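UDP-glucose:anthocyanidin 3-O-glucosyltransferase (Clitoria ternatea, PDB 4REL) is a plant glycosyltransferase of the GT-B clan, with two Rossmann-like domains facing each other across a cleft. Local coordinates at residues Glu176-Gln180 against Asp181-Val185; Arg194-Asn197 against Ser198-Val201. All coordinates share one frame; numbering follows the deposited sequence. Where two conformers were deposited one is given.

Interaction 1 (Glu176-Gln180 against Asp181-Val185). With KMP (3,5,7-trihydroxy-2-(4-hydroxyphenyl)-4H-chromen-4-one), chain B.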
ATOM      1  N   GLU A 176       0.999  -1.363 -20.776  1.00 11.96           N
ATOM      2  CA  GLU A 176       2.007  -2.158 -20.070  1.00 13.45           C
ATOM      3  C   GLU A 176       1.975  -1.993 -18.545  1.00 15.73           C
ATOM      4  O   GLU A 176       2.587  -2.780 -17.812  1.00 15.99           O
ATOM      5  CB  GLU A 176       3.406  -1.836 -20.600  1.00 16.17           C
ATOM      6  CG  GLU A 176       3.877  -0.433 -20.280  1.00 17.49           C
ATOM      7  CD  GLU A 176       5.206  -0.103 -20.928  1.00 25.93           C
ATOM      8  OE1 GLU A 176       6.205  -0.782 -20.611  1.00 23.78           O
ATOM      9  OE2 GLU A 176       5.248   0.831 -21.755  1.00 27.03           O
ATOM     10  N   ASP A 177       1.252  -0.984 -18.062  1.00 14.39           N
ATOM     11  CA  ASP A 177       1.161  -0.742 -16.623  1.00 13.88           C
ATOM     12  C   ASP A 177       0.038  -1.527 -15.944  1.00 15.27           C
ATOM     13  O   ASP A 177       0.019  -1.650 -14.722  1.00 12.45           O
ATOM     14  CB  ASP A 177       0.947   0.750 -16.352  1.00 13.81           C
ATOM     15  CG  ASP A 177       2.004   1.627 -16.999  1.00 12.63           C
ATOM     16  OD1 ASP A 177       3.181   1.208 -17.057  1.00 15.61           O
ATOM     17  OD2 ASP A 177       1.654   2.747 -17.439  1.00 12.97           O
ATOM     18  N   VAL A 178      -0.902  -2.036 -16.739  1.00 14.80           N
ATOM     19  CA  VAL A 178      -2.122  -2.657 -16.214  1.00 15.05           C
ATOM     20  C   VAL A 178      -1.816  -3.921 -15.398  1.00 17.11           C
ATOM     21  O   VAL A 178      -1.008  -4.748 -15.825  1.00 19.82           O
ATOM     22  CB  VAL A 178      -3.078  -2.991 -17.374  1.00 16.17           C
ATOM     23  CG1 VAL A 178      -4.296  -3.753 -16.884  1.00 10.81           C
ATOM     24  CG2 VAL A 178      -3.499  -1.705 -18.093  1.00 20.23           C
ATOM     25  N   PRO A 179      -2.438  -4.069 -14.213  1.00 12.90           N
ATOM     26  CA  PRO A 179      -2.245  -5.308 -13.445  1.00 13.60           C
ATOM     27  C   PRO A 179      -2.600  -6.539 -14.278  1.00 19.19           C
ATOM     28  O   PRO A 179      -3.687  -6.587 -14.864  1.00 15.56           O
ATOM     29  CB  PRO A 179      -3.235  -5.155 -12.284  1.00 12.64           C
ATOM     30  CG  PRO A 179      -3.333  -3.675 -12.077  1.00 12.82           C
ATOM     31  CD  PRO A 179      -3.280  -3.097 -13.484  1.00 11.00           C
ATOM     32  N   GLN A 180      -1.694  -7.513 -14.354  1.00 16.94           N
ATOM     33  CA  GLN A 180      -1.972  -8.712 -15.138  1.00 16.58           C
ATOM     34  C   GLN A 180      -3.231  -9.420 -14.638  1.00 17.02           C
ATOM     35  O   GLN A 180      -3.982  -9.981 -15.440  1.00 17.24           O
ATOM     36  CB  GLN A 180      -0.779  -9.672 -15.125  1.00 19.61           C
ATOM     37  CG  GLN A 180      -0.971 -10.909 -15.986  1.00 23.05           C
ATOM     38  CD  GLN A 180      -1.083 -10.577 -17.457  1.00 22.88           C
ATOM     39  OE1 GLN A 180      -0.304  -9.777 -17.986  1.00 26.23           O
ATOM     40  NE2 GLN A 180      -2.061 -11.180 -18.129  1.00 24.28           N
ATOM     41  N   ASP A 181      -3.466  -9.379 -13.326  1.00 17.43           N
ATOM     42  CA  ASP A 181      -4.633 -10.041 -12.734  1.00 23.73           C
ATOM     43  C   ASP A 181      -5.949  -9.677 -13.426  1.00 21.28           C
ATOM     44  O   ASP A 181      -6.844 -10.518 -13.547  1.00 21.52           O
ATOM     45  CB  ASP A 181      -4.760  -9.718 -11.233  1.00 25.61           C
ATOM     46  CG  ASP A 181      -3.709 -10.410 -10.377  1.00 30.13           C
ATOM     47  OD1 ASP A 181      -3.287 -11.531 -10.715  1.00 32.85           O
ATOM     48  OD2 ASP A 181      -3.314  -9.826  -9.349  1.00 33.00           O
ATOM     49  N   MET A 182      -6.074  -8.433 -13.882  1.00 14.35           N
ATOM     50  CA  MET A 182      -7.366  -7.988 -14.400  1.00 14.34           C
ATOM     51  C   MET A 182      -7.554  -8.372 -15.858  1.00 12.88           C
ATOM     52  O   MET A 182      -8.662  -8.280 -16.389  1.00 17.45           O
ATOM     53  CB  MET A 182      -7.614  -6.492 -14.156  1.00 21.45           C
ATOM     54  CG  MET A 182      -6.870  -5.530 -15.051  1.00 25.80           C
ATOM     55  SD  MET A 182      -7.434  -3.824 -14.753  1.00 25.68           S
ATOM     56  CE  MET A 182      -9.142  -3.942 -15.235  1.00 31.52           C
ATOM     57  N   LEU A 183      -6.474  -8.834 -16.479  1.00 13.39           N
ATOM     58  CA  LEU A 183      -6.511  -9.279 -17.867  1.00 13.65           C
ATOM     59  C   LEU A 183      -6.715 -10.794 -18.003  1.00 19.11           C
ATOM     60  O   LEU A 183      -7.214 -11.262 -19.033  1.00 18.31           O
ATOM     61  CB  LEU A 183      -5.216  -8.881 -18.580  1.00 15.24           C
ATOM     62  CG  LEU A 183      -4.838  -7.402 -18.626  1.00 20.73           C
ATOM     63  CD1 LEU A 183      -3.566  -7.226 -19.434  1.00 21.54           C
ATOM     64  CD2 LEU A 183      -5.963  -6.561 -19.215  1.00 19.44           C
ATOM     65  N   ASP A 184      -6.305 -11.558 -16.986  1.00 20.73           N
ATOM     66  CA  ASP A 184      -6.350 -13.021 -17.058  1.00 21.66           C
ATOM     67  C   ASP A 184      -7.776 -13.526 -17.253  1.00 25.98           C
ATOM     68  O   ASP A 184      -8.687 -13.097 -16.552  1.00 26.20           O
ATOM     69  CB  ASP A 184      -5.778 -13.652 -15.787  1.00 23.32           C
ATOM     70  CG  ASP A 184      -4.267 -13.522 -15.687  1.00 21.52           C
ATOM     71  OD1 ASP A 184      -3.594 -13.433 -16.737  1.00 23.34           O
ATOM     72  OD2 ASP A 184      -3.758 -13.517 -14.544  1.00 21.96           O
ATOM     73  N   VAL A 185      -7.955 -14.434 -18.210  1.00 34.74           N
ATOM     74  CA  VAL A 185      -9.247 -15.072 -18.442  1.00 39.71           C
ATOM     75  C   VAL A 185      -9.077 -16.589 -18.455  1.00 37.26           C
ATOM     76  O   VAL A 185      -8.038 -17.099 -18.879  1.00 47.12           O
ATOM     77  CB  VAL A 185      -9.896 -14.604 -19.768  1.00 42.90           C
ATOM     78  CG1 VAL A 185     -10.333 -13.145 -19.666  1.00 41.74           C
ATOM     79  CG2 VAL A 185      -8.935 -14.800 -20.932  1.00 43.47           C
TER
HETATM   80  C1  KMP B1001      -3.976  -5.295  -7.957  1.00 19.06           C
HETATM   81  C2  KMP B1001      -3.761  -4.679  -6.736  1.00 21.94           C
HETATM   82  C3  KMP B1001      -3.248  -5.488  -5.610  1.00 18.97           C
HETATM   83  C4  KMP B1001      -2.974  -6.925  -5.819  1.00 20.39           C
HETATM   84  C5  KMP B1001      -3.226  -7.453  -7.079  1.00 19.25           C
HETATM   85  C6  KMP B1001      -3.713  -6.654  -8.117  1.00 19.88           C
HETATM   86  C9  KMP B1001      -2.996  -4.883  -4.281  1.00 24.66           C
HETATM   87  C10 KMP B1001      -2.483  -5.767  -3.210  1.00 23.50           C
HETATM   88  C11 KMP B1001      -2.244  -7.213  -3.524  1.00 23.32           C
HETATM   89  C14 KMP B1001      -1.724  -8.177  -2.504  1.00 25.63           C
HETATM   90  C15 KMP B1001      -1.685  -7.871  -1.145  1.00 29.35           C
HETATM   91  C16 KMP B1001      -1.194  -8.789  -0.229  1.00 32.35           C
HETATM   92  C17 KMP B1001      -0.733 -10.021  -0.664  1.00 33.15           C
HETATM   93  C18 KMP B1001      -0.770 -10.337  -2.016  1.00 32.06           C
HETATM   94  C19 KMP B1001      -1.267  -9.417  -2.930  1.00 27.69           C
HETATM   95  O12 KMP B1001      -2.494  -7.704  -4.792  1.00 22.88           O
HETATM   96  O13 KMP B1001      -3.216  -3.664  -4.084  1.00 26.23           O
HETATM   97  O24 KMP B1001      -0.247 -10.917   0.240  1.00 37.97           O
HETATM   98  O27 KMP B1001      -2.239  -5.220  -1.987  1.00 23.83           O
HETATM   99  O29 KMP B1001      -3.942  -7.227  -9.331  1.00 21.39           O
HETATM  100  O30 KMP B1001      -4.013  -3.353  -6.556  1.00 26.17           O

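Interaction 2 (Arg194-Asn197 against Ser198-Val201). With KMP (3,5,7-trihydroxy-2-(4-hydroxyphenyl)-4H-chromen-4-one), chain B.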
ATOM      1  N   ARG A 194     -10.989 -12.566  -9.584  1.00  9.09           N
ATOM      2  CA  ARG A 194     -12.420 -12.385  -9.817  0.50 11.55           C
ATOM      3  C   ARG A 194     -13.021 -11.397  -8.827  1.00 13.10           C
ATOM      4  O   ARG A 194     -13.903 -10.602  -9.170  1.00 11.79           O
ATOM      5  CB  ARG A 194     -13.153 -13.724  -9.727  0.50 13.26           C
ATOM      6  CG  ARG A 194     -12.740 -14.710 -10.810  0.50 20.29           C
ATOM      7  CD  ARG A 194     -13.551 -15.997 -10.736  0.50 25.24           C
ATOM      8  NE  ARG A 194     -13.203 -16.926 -11.809  0.50 25.93           N
ATOM      9  CZ  ARG A 194     -12.348 -17.937 -11.677  0.50 23.74           C
ATOM     10  NH1 ARG A 194     -11.754 -18.159 -10.512  0.50 25.31           N
ATOM     11  NH2 ARG A 194     -12.091 -18.727 -12.709  0.50 18.94           N
ATOM     12  N   THR A 195     -12.544 -11.465  -7.592  1.00 10.98           N
ATOM     13  CA  THR A 195     -12.969 -10.540  -6.549  1.00 11.67           C
ATOM     14  C   THR A 195     -12.571  -9.098  -6.902  1.00 13.47           C
ATOM     15  O   THR A 195     -13.396  -8.178  -6.831  1.00 12.52           O
ATOM     16  CB  THR A 195     -12.375 -10.959  -5.191  1.00 12.16           C
ATOM     17  OG1 THR A 195     -12.873 -12.258  -4.837  1.00 11.07           O
ATOM     18  CG2 THR A 195     -12.753  -9.980  -4.116  1.00 11.01           C
ATOM     19  N   LEU A 196     -11.316  -8.895  -7.297  1.00  8.84           N
ATOM     20  CA  LEU A 196     -10.886  -7.564  -7.716  1.00 10.82           C
ATOM     21  C   LEU A 196     -11.702  -7.081  -8.912  1.00  8.95           C
ATOM     22  O   LEU A 196     -12.143  -5.932  -8.950  1.00 10.28           O
ATOM     23  CB  LEU A 196      -9.378  -7.522  -8.007  1.00 12.36           C
ATOM     24  CG  LEU A 196      -8.525  -7.072  -6.809  1.00 14.48           C
ATOM     25  CD1 LEU A 196      -8.803  -7.902  -5.556  1.00 14.60           C
ATOM     26  CD2 LEU A 196      -7.049  -7.118  -7.140  1.00 13.53           C
ATOM     27  N   ASN A 197     -11.955  -7.964  -9.872  1.00  9.69           N
ATOM     28  CA  ASN A 197     -12.697  -7.554 -11.056  1.00 10.53           C
ATOM     29  C   ASN A 197     -14.156  -7.202 -10.791  1.00 13.52           C
ATOM     30  O   ASN A 197     -14.813  -6.632 -11.648  1.00 16.50           O
ATOM     31  CB  ASN A 197     -12.615  -8.625 -12.134  1.00 12.63           C
ATOM     32  CG  ASN A 197     -11.240  -8.714 -12.741  1.00 24.30           C
ATOM     33  OD1 ASN A 197     -10.839  -9.761 -13.254  1.00 36.10           O
ATOM     34  ND2 ASN A 197     -10.495  -7.616 -12.668  1.00 16.89           N
ATOM     35  N   SER A 198     -14.659  -7.542  -9.610  1.00 10.39           N
ATOM     36  CA  SER A 198     -16.032  -7.203  -9.245  1.00 12.05           C
ATOM     37  C   SER A 198     -16.122  -5.826  -8.596  1.00 13.57           C
ATOM     38  O   SER A 198     -17.217  -5.361  -8.275  1.00 11.43           O
ATOM     39  CB  SER A 198     -16.618  -8.240  -8.279  1.00 14.91           C
ATOM     40  OG  SER A 198     -16.106  -8.084  -6.960  1.00 15.39           O
ATOM     41  N   LEU A 199     -14.983  -5.169  -8.396  1.00  9.71           N
ATOM     42  CA  LEU A 199     -14.982  -3.907  -7.642  1.00  8.29           C
ATOM     43  C   LEU A 199     -15.797  -2.783  -8.301  1.00 10.76           C
ATOM     44  O   LEU A 199     -16.336  -1.921  -7.611  1.00 11.22           O
ATOM     45  CB  LEU A 199     -13.554  -3.441  -7.368  1.00  7.47           C
ATOM     46  CG  LEU A 199     -12.811  -4.200  -6.268  1.00  8.57           C
ATOM     47  CD1 LEU A 199     -11.336  -3.835  -6.331  1.00 11.42           C
ATOM     48  CD2 LEU A 199     -13.403  -3.877  -4.883  1.00  6.77           C
ATOM     49  N   GLY A 200     -15.880  -2.794  -9.626  1.00 10.38           N
ATOM     50  CA  GLY A 200     -16.664  -1.800 -10.339  1.00 10.50           C
ATOM     51  C   GLY A 200     -18.133  -1.853  -9.962  1.00 12.53           C
ATOM     52  O   GLY A 200     -18.818  -0.826  -9.913  1.00 13.60           O
ATOM     53  N   VAL A 201     -18.625  -3.054  -9.676  1.00  9.89           N
ATOM     54  CA  VAL A 201     -20.013  -3.221  -9.288  1.00  7.68           C
ATOM     55  C   VAL A 201     -20.163  -3.102  -7.768  1.00 12.59           C
ATOM     56  O   VAL A 201     -21.174  -2.600  -7.263  1.00 14.71           O
ATOM     57  CB  VAL A 201     -20.546  -4.586  -9.758  1.00 16.42           C
ATOM     58  CG1 VAL A 201     -21.923  -4.856  -9.172  1.00 18.80           C
ATOM     59  CG2 VAL A 201     -20.620  -4.618 -11.269  1.00 19.07           C
TER
HETATM   60  C1  KMP B1001      -3.976  -5.295  -7.957  1.00 19.06           C
HETATM   61  C2  KMP B1001      -3.761  -4.679  -6.736  1.00 21.94           C
HETATM   62  C3  KMP B1001      -3.248  -5.488  -5.610  1.00 18.97           C
HETATM   63  C4  KMP B1001      -2.974  -6.925  -5.819  1.00 20.39           C
HETATM   64  C5  KMP B1001      -3.226  -7.453  -7.079  1.00 19.25           C
HETATM   65  C6  KMP B1001      -3.713  -6.654  -8.117  1.00 19.88           C
HETATM   66  C9  KMP B1001      -2.996  -4.883  -4.281  1.00 24.66           C
HETATM   67  C10 KMP B1001      -2.483  -5.767  -3.210  1.00 23.50           C
HETATM   68  C11 KMP B1001      -2.244  -7.213  -3.524  1.00 23.32           C
HETATM   69  C14 KMP B1001      -1.724  -8.177  -2.504  1.00 25.63           C
HETATM   70  C15 KMP B1001      -1.685  -7.871  -1.145  1.00 29.35           C
HETATM   71  C16 KMP B1001      -1.194  -8.789  -0.229  1.00 32.35           C
HETATM   72  C17 KMP B1001      -0.733 -10.021  -0.664  1.00 33.15           C
HETATM   73  C18 KMP B1001      -0.770 -10.337  -2.016  1.00 32.06           C
HETATM   74  C19 KMP B1001      -1.267  -9.417  -2.930  1.00 27.69           C
HETATM   75  O12 KMP B1001      -2.494  -7.704  -4.792  1.00 22.88           O
HETATM   76  O13 KMP B1001      -3.216  -3.664  -4.084  1.00 26.23           O
HETATM   77  O24 KMP B1001      -0.247 -10.917   0.240  1.00 37.97           O
HETATM   78  O27 KMP B1001      -2.239  -5.220  -1.987  1.00 23.83           O
HETATM   79  O29 KMP B1001      -3.942  -7.227  -9.331  1.00 21.39           O
HETATM   80  O30 KMP B1001      -4.013  -3.353  -6.556  1.00 26.17           O
HETATM   81  O   HOH W   1     -16.980  -4.905 -11.702  1.00 15.94           O

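Interaction 1 (Glu176-Gln180 against Asp181-Val185)
Val178 and Met182 meet nearly at right angles: Val178 CG1 lies 3.6 Å from Met182 CG. With this methyl anti to the backbone N (chi1 175°), Val178 reaches forward into the turn that follows, where Leu183 CD2 joins it at 4.0 Å from Val178 CG1. The short branched side chain is buried and offers one methyl that both longer chains meet, and helix 148-157 covers the cluster through Ile148, Ile151 and Cys155. On the outer side, Gln180 bends at its second torsion and crosses Asp184, so that Gln180 NE2 donates a nearly straight hydrogen bond to Asp184 OD1 at 3.1 Å. The donor stands above the carboxylate plane, while the oxygen lies close to the plane of the amide, the two flat groups being 36° apart. Gln180 O receives both Leu183 N at 2.9 Å and Asp184 N at 3.2 Å, and Met182 N bonds to Pro179 O at 3.2 Å. Pro179, which lacks an N-H, fits at the start of this winding. Asp181 turns away from the valine cluster, and its OD2 accepts a 2.7 Å hydrogen bond from O29 of KMP, beside which Pro179 CB also lies. Two overlapping beta-turns followed by an i to i+4 bond thus make a short helix-like turn, apolar toward helix 148-157, with the Gln180-Asp184 pair on its more exposed side and the Asp181 carboxylate lining the KMP pocket.

Interaction 2 (Arg194-Asn197 against Ser198-Val201)
Ser198 folds back on the chain so that its side chain and its own backbone N-H both grip Thr195 O. The hydroxyl can do this because OG lies between the backbone N and the carbonyl carbon (chi1 76°). Ser198 OG donates to Thr195 O at 2.7 Å, tilted only 17° from the carbonyl plane, whereas Ser198 N reaches the same oxygen at 3.1 Å from well above that plane. A short hydroxyl side chain suits the place, being just long enough to give Thr195 O a second donor. The next bond runs from Leu199 N to Leu196 O at 3.0 Å, again three residues back, a tighter winding than that of an alpha-helix. Leu199 packs its side chain against this oxygen, its CG 3.3 Å from Leu196 O, and its CD1 comes within 4.3 Å of Leu196 CG. The rest of Leu196 goes the other way: CD2 stands 3.5 Å from C6 of KMP, offering an apolar branched group to the aromatic ligand, with Phe116 and Tyr145 alongside. Thr195 is also buried, and its OG1 is satisfied by Leu191 O one turn earlier. Past the bend, a water donates to Asn197 O at 2.8 Å and takes only a weak bond from Val201 N, a loose bridge. The arrangement is a 3-10-like, i to i+3 winding that joins helix 191-197 to helix 199-202, with a serine side chain bonding back to a main-chain carbonyl and the first helix contributing Leu196 to the pocket that holds KMP.

Interactions 1 and 2 follow one another along the chain, their centres 13 Å apart, and both touch KMP, though with different chemistry: interaction 1 offers a carboxylate to a hydroxyl, interaction 2 a leucine methyl to the ring. They also meet directly, Met182 CB packing 3.4 Å from Asn197 ND2, and helix 148-157 lies against both. Each is partly buried: Val178, Met182, Leu196 and Leu199 are inside and Gln180 is exposed, while Asp181 and Thr195 are polar but bonded inward. In the loop 176-185 an amide–carboxylate bond adds to the backbone turns, whereas at the helix junction 194-201 a serine hydroxyl bonds to the main chain.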